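Side-chain contacts in S-adenosyl-L-methionine methyl transferase (Ruegeria pomeroyi DSS-3, PDB 3IHT), which binds S-adenosyl-L-methionine and probably transfers its methyl group to a substrate not yet identified: residues A[31-36]-A[140-145]; A[13-18]-A[115-120]. All blocks are in the same frame, centred on the assembly; numbering follows the deposited sequence.

Overall arrangement
Both contacts hang on helix 15-36, interaction 2 at its N-terminal start and interaction 1 at its C-terminal end, and their centres lie about 24 Å apart. Along the chain the segments alternate: 13-18, 31-36, 115-120, then 140-145, with the rest of helix 119-133 and strand 137-138 between the last two. Interaction 1 is buried and lays the helix end on strand 141-145 of the mixed seven-stranded sheet. Interaction 2 is a surface contact where the helix start meets the turn before helix 119-133, beside the second subunit. One helix therefore packs on the Rossmann-like core at one end, while its other end meets, through Arg15, the turn that also carries Gly115 of the S-adenosylmethionine pocket, at the dimer interface.

Interaction 1 (A[31-36]-A[140-145])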
loop_
_atom_site.group_PDB
_atom_site.type_symbol
_atom_site.label_atom_id
_atom_site.label_comp_id
_atom_site.label_asym_id
_atom_site.label_seq_id
_atom_site.Cartn_x
_atom_site.Cartn_y
_atom_site.Cartn_z
ATOM N N GLU A 31 3.760 -16.537 -3.051
ATOM C CA GLU A 31 4.291 -17.642 -2.267
ATOM C C GLU A 31 3.819 -18.989 -2.834
ATOM O O GLU A 31 4.610 -19.931 -2.991
ATOM C CB GLU A 31 3.957 -17.466 -0.781
ATOM C CG GLU A 31 4.801 -16.337 -0.134
ATOM C CD GLU A 31 4.531 -16.102 1.326
ATOM O OE1 GLU A 31 3.920 -16.970 1.963
ATOM O OE2 GLU A 31 4.898 -15.028 1.850
ATOM N N HIS A 32 2.555 -19.035 -3.228
ATOM C CA HIS A 32 1.993 -20.217 -3.866
ATOM C C HIS A 32 2.717 -20.504 -5.193
ATOM O O HIS A 32 3.140 -21.631 -5.438
ATOM C CB HIS A 32 0.489 -20.020 -4.098
ATOM C CG HIS A 32 -0.179 -21.150 -4.818
ATOM N ND1 HIS A 32 -0.259 -22.431 -4.302
ATOM C CD2 HIS A 32 -0.805 -21.189 -6.020
ATOM C CE1 HIS A 32 -0.896 -23.208 -5.164
ATOM N NE2 HIS A 32 -1.264 -22.472 -6.199
ATOM N N ALA A 33 2.863 -19.466 -6.018
ATOM C CA ALA A 33 3.476 -19.607 -7.346
ATOM C C ALA A 33 4.948 -20.047 -7.262
ATOM O O ALA A 33 5.381 -20.905 -8.041
ATOM C CB ALA A 33 3.322 -18.339 -8.180
ATOM N N ILE A 34 5.697 -19.511 -6.283
ATOM C CA ILE A 34 7.081 -19.924 -6.067
ATOM C C ILE A 34 7.138 -21.426 -5.729
ATOM O O ILE A 34 7.919 -22.192 -6.316
ATOM C CB ILE A 34 7.794 -19.074 -4.945
ATOM C CG1 ILE A 34 7.993 -17.626 -5.418
ATOM C CG2 ILE A 34 9.140 -19.758 -4.504
ATOM C CD1 ILE A 34 8.257 -16.612 -4.258
ATOM N N ALA A 35 6.296 -21.864 -4.805
ATOM C CA ALA A 35 6.249 -23.277 -4.425
ATOM C C ALA A 35 5.903 -24.188 -5.601
ATOM O O ALA A 35 6.523 -25.258 -5.805
ATOM C CB ALA A 35 5.237 -23.484 -3.275
ATOM N N GLN A 36 4.915 -23.755 -6.363
ATOM C CA GLN A 36 4.403 -24.500 -7.512
ATOM C C GLN A 36 5.391 -24.556 -8.669
ATOM O O GLN A 36 5.215 -25.387 -9.565
ATOM C CB GLN A 36 3.118 -23.864 -8.020
ATOM C CG GLN A 36 1.934 -24.099 -7.113
ATOM C CD GLN A 36 1.432 -25.518 -7.223
ATOM O OE1 GLN A 36 1.143 -25.994 -8.334
ATOM N NE2 GLN A 36 1.346 -26.215 -6.092
ATOM N N GLY A 140 5.270 -25.454 -17.508
ATOM C CA GLY A 140 5.057 -25.448 -16.083
ATOM C C GLY A 140 5.191 -24.085 -15.403
ATOM O O GLY A 140 4.901 -23.949 -14.221
ATOM N N GLY A 141 5.639 -23.089 -16.149
ATOM C CA GLY A 141 5.788 -21.737 -15.629
ATOM C C GLY A 141 4.472 -21.092 -15.273
ATOM O O GLY A 141 3.437 -21.387 -15.882
ATOM N N LEU A 142 4.515 -20.191 -14.300
ATOM C CA LEU A 142 3.322 -19.483 -13.857
ATOM C C LEU A 142 3.455 -17.978 -14.111
ATOM O O LEU A 142 4.599 -17.431 -14.168
ATOM C CB LEU A 142 3.067 -19.753 -12.378
ATOM C CG LEU A 142 2.796 -21.205 -11.976
ATOM C CD1 LEU A 142 2.584 -21.291 -10.463
ATOM C CD2 LEU A 142 1.582 -21.769 -12.704
HETATM N N MSE A 143 2.299 -17.331 -14.293
HETATM C CA MSE A 143 2.190 -15.889 -14.493
HETATM C C MSE A 143 1.220 -15.370 -13.447
HETATM O O MSE A 143 0.091 -15.856 -13.338
HETATM C CB MSE A 143 1.765 -15.571 -15.950
HETATM C CG MSE A 143 2.072 -14.160 -16.394
HETATM SE SE MSE A 143 0.758 -12.916 -15.726
HETATM C CE MSE A 143 1.950 -11.403 -15.688
ATOM N N VAL A 144 1.669 -14.440 -12.606
ATOM C CA VAL A 144 0.824 -13.834 -11.564
ATOM C C VAL A 144 0.714 -12.337 -11.861
ATOM O O VAL A 144 1.730 -11.660 -12.076
ATOM C CB VAL A 144 1.410 -14.029 -10.164
ATOM C CG1 VAL A 144 0.594 -13.300 -9.080
ATOM C CG2 VAL A 144 1.567 -15.525 -9.855
ATOM N N SER A 145 -0.517 -11.842 -11.897
ATOM C CA SER A 145 -0.755 -10.446 -12.233
ATOM C C SER A 145 -1.807 -9.819 -11.332
ATOM O O SER A 145 -2.697 -10.474 -10.880
ATOM C CB SER A 145 -1.268 -10.330 -13.676
ATOM O OG SER A 145 -1.303 -8.944 -14.098
HETATM O O HOH W 1 3.853 -25.569 -12.267
#
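Ala33 meets the strand first, its CB pointing at the sheet and landing among the apolar side chains of Leu142 and Val144. The methyl CB of Ala33 sits 3.7 Å from CG2 of Val144 and 3.8 Å from CD1 of Leu142, so it is touched by two residues that leave the same face of strand 141-145. Leu142 CD1 also comes alongside the helix backbone, 3.7 Å from Ala33 CA. It gets that far because the leucine is stretched out, with CD1 anti to CA (chi2 179°). Leu142 is modelled in two conformers, and these distances belong to one of them. Val144 offers a single branch: with CG1 anti to the backbone N (chi1 175°), it is CG2 that faces the alanine.

One turn further on, Gln36 brings its CB to 3.6 Å from Leu142 CD1, which thus lies against two successive turns of the helix. The CG of Gln36 leans back over one face of the His32 ring, 3.5 Å above the plane and displaced toward the rim, before the chain bends at chi2. The polar link here is through water: one molecule donates to Gln36 O at 3.0 Å and to Gly140 O at 2.7 Å, bridging the two backbones.

The segments 31-36 and 141-145 run nearly antiparallel (171°), their axes 8.7 Å apart at closest, as in the helix-on-sheet layers of a Rossmann-like methyltransferase. Strand 107-112 flanks 141-145 on one side and strand 169-172 on the other; Ala33 also touches Leu109, and His32 touches Ile170. Met143, a selenomethionine, points away from the helix and touches Phe151, while Ile34 packs on helix 53-61.

Interaction 2 (A[13-18]-A[115-120]); sequences QSRLDL and GGHNRE
The guanidinium of Arg15 lies against the His117 ring. CB points toward the 115-120 segment, and CG lies anti to the carbonyl carbon (chi1 -61°). The chain continues straight through CD, then bends at chi3 (53°), which swings Arg15 NE to 3.4 Å from His117 CE1. The same ring carbon, His117 CE1, is 3.2 Å from Arg15 CZ, placed over the centre of the guanidinium; the two planes are tilted 48° apart, and the side chains cross at about a right angle. His117 is deposited in two conformers, so the exact closeness is doubtful.

The backbone beneath is a helix start: Ser14 and Asp17 form a capping box, Asp17 N donating to Ser14 OG at 3.0 Å and Ser14 N to Asp17 OD2 at 3.1 Å. Asp17 also makes a salt bridge to Arg27 of the second subunit.

Out at the tips, Arg15 NH2 is 3.2 Å from His117 CE1 and Arg15 NH2 is 3.3 Å from His117 ND1, the latter at too poor an angle for a hydrogen bond. NH1 instead donates to Ser80 OG and Asn51 O of the second subunit. A leucine in place of Arg15 would probably leave those two acceptors without their donor and the His117 ring with less to rest against. The imidazole has its own tie across the interface, from NE2 to Asp79 OD2 of the second subunit.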
loop_
_atom_site.group_PDB
_atom_site.type_symbol
_atom_site.label_atom_id
_atom_site.label_comp_id
_atom_site.label_asym_id
_atom_site.label_seq_id
_atom_site.Cartn_x
_atom_site.Cartn_y
_atom_site.Cartn_z
ATOM N N GLN A 13 -16.086 -0.740 -1.619
ATOM C CA GLN A 13 -14.749 -0.772 -1.052
ATOM C C GLN A 13 -13.999 0.514 -1.336
ATOM O O GLN A 13 -14.106 1.084 -2.423
ATOM C CB GLN A 13 -13.962 -1.941 -1.611
ATOM C CG GLN A 13 -14.270 -3.233 -0.893
ATOM C CD GLN A 13 -13.238 -4.267 -1.168
ATOM O OE1 GLN A 13 -12.601 -4.792 -0.251
ATOM N NE2 GLN A 13 -13.032 -4.551 -2.447
ATOM N N SER A 14 -13.204 0.923 -0.359
ATOM C CA SER A 14 -12.399 2.121 -0.465
ATOM C C SER A 14 -11.141 1.754 -1.183
ATOM O O SER A 14 -10.873 0.565 -1.421
ATOM C CB SER A 14 -12.085 2.657 0.939
ATOM O OG SER A 14 -11.003 1.964 1.531
ATOM N N ARG A 15 -10.340 2.768 -1.506
ATOM C CA ARG A 15 -9.040 2.556 -2.092
ATOM C C ARG A 15 -8.070 1.915 -1.091
ATOM O O ARG A 15 -7.121 1.236 -1.490
ATOM C CB ARG A 15 -8.460 3.875 -2.618
ATOM C CG ARG A 15 -9.319 4.522 -3.714
ATOM C CD ARG A 15 -8.669 5.796 -4.262
ATOM N NE ARG A 15 -7.297 5.523 -4.684
ATOM C CZ ARG A 15 -6.203 6.206 -4.325
ATOM N NH1 ARG A 15 -6.266 7.296 -3.548
ATOM N NH2 ARG A 15 -5.017 5.805 -4.788
ATOM N N LEU A 16 -8.312 2.142 0.194
ATOM C CA LEU A 16 -7.536 1.497 1.244
ATOM C C LEU A 16 -7.866 -0.019 1.277
ATOM O O LEU A 16 -6.967 -0.856 1.342
ATOM C CB LEU A 16 -7.829 2.121 2.599
ATOM C CG LEU A 16 -7.039 1.559 3.787
ATOM C CD1 LEU A 16 -5.549 1.609 3.557
ATOM C CD2 LEU A 16 -7.438 2.289 5.088
ATOM N N ASP A 17 -9.148 -0.345 1.240
ATOM C CA ASP A 17 -9.555 -1.771 1.241
ATOM C C ASP A 17 -8.933 -2.491 0.029
ATOM O O ASP A 17 -8.368 -3.564 0.161
ATOM C CB ASP A 17 -11.077 -1.941 1.177
ATOM C CG ASP A 17 -11.815 -1.431 2.392
ATOM O OD1 ASP A 17 -11.436 -1.679 3.562
ATOM O OD2 ASP A 17 -12.882 -0.807 2.182
ATOM N N LEU A 18 -9.000 -1.879 -1.148
ATOM C CA LEU A 18 -8.432 -2.462 -2.384
ATOM C C LEU A 18 -6.939 -2.652 -2.340
ATOM O O LEU A 18 -6.412 -3.655 -2.832
ATOM C CB LEU A 18 -8.800 -1.589 -3.603
ATOM C CG LEU A 18 -10.279 -1.618 -3.954
ATOM C CD1 LEU A 18 -10.673 -0.485 -4.957
ATOM C CD2 LEU A 18 -10.645 -3.005 -4.511
ATOM N N GLY A 115 0.087 -1.699 -12.807
ATOM C CA GLY A 115 -1.011 -0.752 -12.788
ATOM C C GLY A 115 -0.717 0.552 -12.085
ATOM O O GLY A 115 0.062 0.593 -11.118
ATOM N N GLY A 116 -1.335 1.622 -12.580
ATOM C CA GLY A 116 -1.325 2.916 -11.923
ATOM C C GLY A 116 -2.702 3.168 -11.333
ATOM O O GLY A 116 -3.441 2.233 -11.028
ATOM N N HIS A 117 -3.076 4.441 -11.206
ATOM C CA HIS A 117 -4.317 4.846 -10.528
ATOM C C HIS A 117 -5.586 4.632 -11.361
ATOM O O HIS A 117 -6.684 4.568 -10.824
ATOM C CB HIS A 117 -4.230 6.340 -10.150
ATOM C CG HIS A 117 -5.324 6.800 -9.230
ATOM N ND1 HIS A 117 -5.131 6.991 -7.879
ATOM C CD2 HIS A 117 -6.623 7.102 -9.471
ATOM C CE1 HIS A 117 -6.264 7.396 -7.330
ATOM N NE2 HIS A 117 -7.185 7.468 -8.272
ATOM N N ASN A 118 -5.449 4.552 -12.688
ATOM C CA ASN A 118 -6.615 4.460 -13.606
ATOM C C ASN A 118 -6.878 3.015 -14.018
ATOM O O ASN A 118 -6.083 2.436 -14.778
ATOM C CB ASN A 118 -6.307 5.296 -14.855
ATOM C CG ASN A 118 -7.476 5.409 -15.812
ATOM O OD1 ASN A 118 -8.181 4.439 -16.110
ATOM N ND2 ASN A 118 -7.679 6.627 -16.320
ATOM N N ARG A 119 -7.980 2.441 -13.527
ATOM C CA ARG A 119 -8.251 1.028 -13.774
ATOM C C ARG A 119 -8.526 0.708 -15.244
ATOM O O ARG A 119 -8.182 -0.397 -15.711
ATOM C CB ARG A 119 -9.387 0.515 -12.885
ATOM C CG ARG A 119 -9.089 0.607 -11.393
ATOM N N GLU A 120 -9.127 1.639 -15.987
ATOM C CA GLU A 120 -9.444 1.391 -17.388
ATOM C C GLU A 120 -8.140 1.355 -18.206
ATOM O O GLU A 120 -7.965 0.487 -19.042
ATOM C CB GLU A 120 -10.407 2.465 -17.910
ATOM C CG GLU A 120 -11.784 2.494 -17.226
ATOM C CD GLU A 120 -11.779 2.845 -15.728
ATOM O OE1 GLU A 120 -11.071 3.789 -15.270
ATOM O OE2 GLU A 120 -12.515 2.143 -14.997
#